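Local coordinates for protein enoyl-CoA hydratase (Mycobacterium tuberculosis, PDB 5KJP) that probably hydrates enoyl-CoA thioesters to 3-hydroxyacyl-CoA in fatty acid metabolism, as a member of the crotonase superfamily, at residues 105-110 against 122-127. Residues are numbered along the deposited sequence; the frame is centred on the assembly and turned at random.
Sequences LIAAVE and LAADLI
L105 and D125 hold together the start of a parallel strand pair in the crotonase fold. Helix 116-123 lies in the crossover between strands 105-109 and 126-130, which are neighbours in the main sheet. The backbone of L105 is gripped three times. Its O accepts from D125 N at 2.8 Å and from L126 N at a longer 3.3 Å. Its N donates to D125 OD2 at 2.8 Å, meeting the anti side of the carboxylate 19° out of plane. D125 has CG beside its own backbone N (chi1 -56°), which turns the carboxylate back to L105. The same OD2 forms a salt bridge with K216, so the buried charge has a cationic partner. Further along, A107 N donates to L126 O at 2.8 Å, a nearly straight bond (165°).

Apolar contacts lie on both faces of the sheet. On one, I106 CG1 meets L126 CD1 at 4.1 Å. Helix 193-205 covers this pair, and A161 of a second subunit also packs on L126. On the other, the A124 methyl CB packs against both L105 CG and A107 CB. Beyond it, one methyl branch from each side chain meets, V109 CG2 against I127 CG2 at 4.1 Å.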
loop_
_atom_site.group_PDB
_atom_site.type_symbol
_atom_site.label_atom_id
_atom_site.label_comp_id
_atom_site.label_asym_id
_atom_site.label_seq_id
_atom_site.Cartn_x
_atom_site.Cartn_y
_atom_site.Cartn_z
ATOM N N LEU A 105 -16.023 -11.720 5.218
ATOM C CA LEU A 105 -16.992 -11.508 4.163
ATOM C C LEU A 105 -16.284 -11.472 2.819
ATOM O O LEU A 105 -15.326 -10.719 2.625
ATOM C CB LEU A 105 -17.760 -10.205 4.394
ATOM C CG LEU A 105 -18.730 -9.781 3.293
ATOM C CD1 LEU A 105 -19.868 -10.796 3.118
ATOM C CD2 LEU A 105 -19.266 -8.387 3.600
ATOM N N ILE A 106 -16.769 -12.288 1.896
ATOM C CA ILE A 106 -16.253 -12.324 0.535
ATOM C C ILE A 106 -17.292 -11.747 -0.419
ATOM O O ILE A 106 -18.457 -12.142 -0.368
ATOM C CB ILE A 106 -15.924 -13.770 0.098
ATOM C CG1 ILE A 106 -14.899 -14.402 1.043
ATOM C CG2 ILE A 106 -15.438 -13.802 -1.355
ATOM C CD1 ILE A 106 -14.934 -15.927 1.044
ATOM N N ALA A 107 -16.885 -10.816 -1.278
ATOM C CA ALA A 107 -17.781 -10.353 -2.334
ATOM C C ALA A 107 -17.540 -11.148 -3.617
ATOM O O ALA A 107 -16.404 -11.244 -4.087
ATOM C CB ALA A 107 -17.594 -8.852 -2.581
ATOM N N ALA A 108 -18.604 -11.736 -4.165
ATOM C CA ALA A 108 -18.519 -12.466 -5.428
ATOM C C ALA A 108 -19.125 -11.631 -6.546
ATOM O O ALA A 108 -20.351 -11.517 -6.662
ATOM C CB ALA A 108 -19.224 -13.820 -5.326
ATOM N N VAL A 109 -18.256 -11.058 -7.372
ATOM C CA VAL A 109 -18.662 -10.020 -8.315
ATOM C C VAL A 109 -18.784 -10.535 -9.748
ATOM O O VAL A 109 -17.842 -11.111 -10.292
ATOM C CB VAL A 109 -17.666 -8.840 -8.291
ATOM C CG1 VAL A 109 -18.041 -7.783 -9.344
ATOM C CG2 VAL A 109 -17.608 -8.226 -6.887
ATOM N N GLU A 110 -19.966 -10.333 -10.319
ATOM C CA GLU A 110 -20.230 -10.499 -11.745
ATOM C C GLU A 110 -20.667 -9.141 -12.289
ATOM O O GLU A 110 -21.192 -8.306 -11.537
ATOM C CB GLU A 110 -21.332 -11.539 -12.007
ATOM C CG GLU A 110 -21.094 -12.933 -11.425
ATOM C CD GLU A 110 -20.273 -13.839 -12.334
ATOM O OE1 GLU A 110 -19.988 -13.450 -13.489
ATOM O OE2 GLU A 110 -19.927 -14.956 -11.888
ATOM N N LEU A 122 -15.744 -3.107 -1.280
ATOM C CA LEU A 122 -14.638 -2.615 -0.453
ATOM C C LEU A 122 -14.870 -2.852 1.034
ATOM O O LEU A 122 -13.921 -2.963 1.807
ATOM C CB LEU A 122 -14.408 -1.117 -0.701
ATOM C CG LEU A 122 -13.750 -0.807 -2.042
ATOM C CD1 LEU A 122 -13.807 0.683 -2.329
ATOM C CD2 LEU A 122 -12.301 -1.293 -2.025
ATOM N N ALA A 123 -16.136 -2.921 1.434
ATOM C CA ALA A 123 -16.465 -3.183 2.831
ATOM C C ALA A 123 -16.312 -4.668 3.167
ATOM O O ALA A 123 -16.250 -5.040 4.338
ATOM C CB ALA A 123 -17.876 -2.710 3.140
ATOM N N ALA A 124 -16.267 -5.511 2.138
ATOM C CA ALA A 124 -15.942 -6.924 2.317
ATOM C C ALA A 124 -14.434 -7.072 2.514
ATOM O O ALA A 124 -13.685 -6.121 2.316
ATOM C CB ALA A 124 -16.414 -7.751 1.117
ATOM N N ASP A 125 -13.991 -8.264 2.901
ATOM C CA ASP A 125 -12.577 -8.498 3.181
ATOM C C ASP A 125 -11.833 -9.000 1.961
ATOM O O ASP A 125 -10.643 -8.739 1.787
ATOM C CB ASP A 125 -12.435 -9.509 4.310
ATOM C CG ASP A 125 -13.176 -9.085 5.545
ATOM O OD1 ASP A 125 -12.883 -7.980 6.052
ATOM O OD2 ASP A 125 -14.067 -9.837 5.985
ATOM N N LEU A 126 -12.552 -9.748 1.137
ATOM C CA LEU A 126 -11.969 -10.431 -0.001
ATOM C C LEU A 126 -12.911 -10.272 -1.179
ATOM O O LEU A 126 -14.133 -10.200 -0.998
ATOM C CB LEU A 126 -11.752 -11.912 0.310
ATOM C CG LEU A 126 -10.917 -12.238 1.548
ATOM C CD1 LEU A 126 -10.978 -13.712 1.878
ATOM C CD2 LEU A 126 -9.476 -11.807 1.314
ATOM N N ILE A 127 -12.346 -10.212 -2.380
ATOM C CA ILE A 127 -13.154 -10.094 -3.582
ATOM C C ILE A 127 -12.800 -11.171 -4.599
ATOM O O ILE A 127 -11.639 -11.336 -4.987
ATOM C CB ILE A 127 -12.994 -8.701 -4.237
ATOM C CG1 ILE A 127 -13.437 -7.596 -3.268
ATOM C CG2 ILE A 127 -13.790 -8.636 -5.550
ATOM C CD1 ILE A 127 -13.152 -6.170 -3.767
#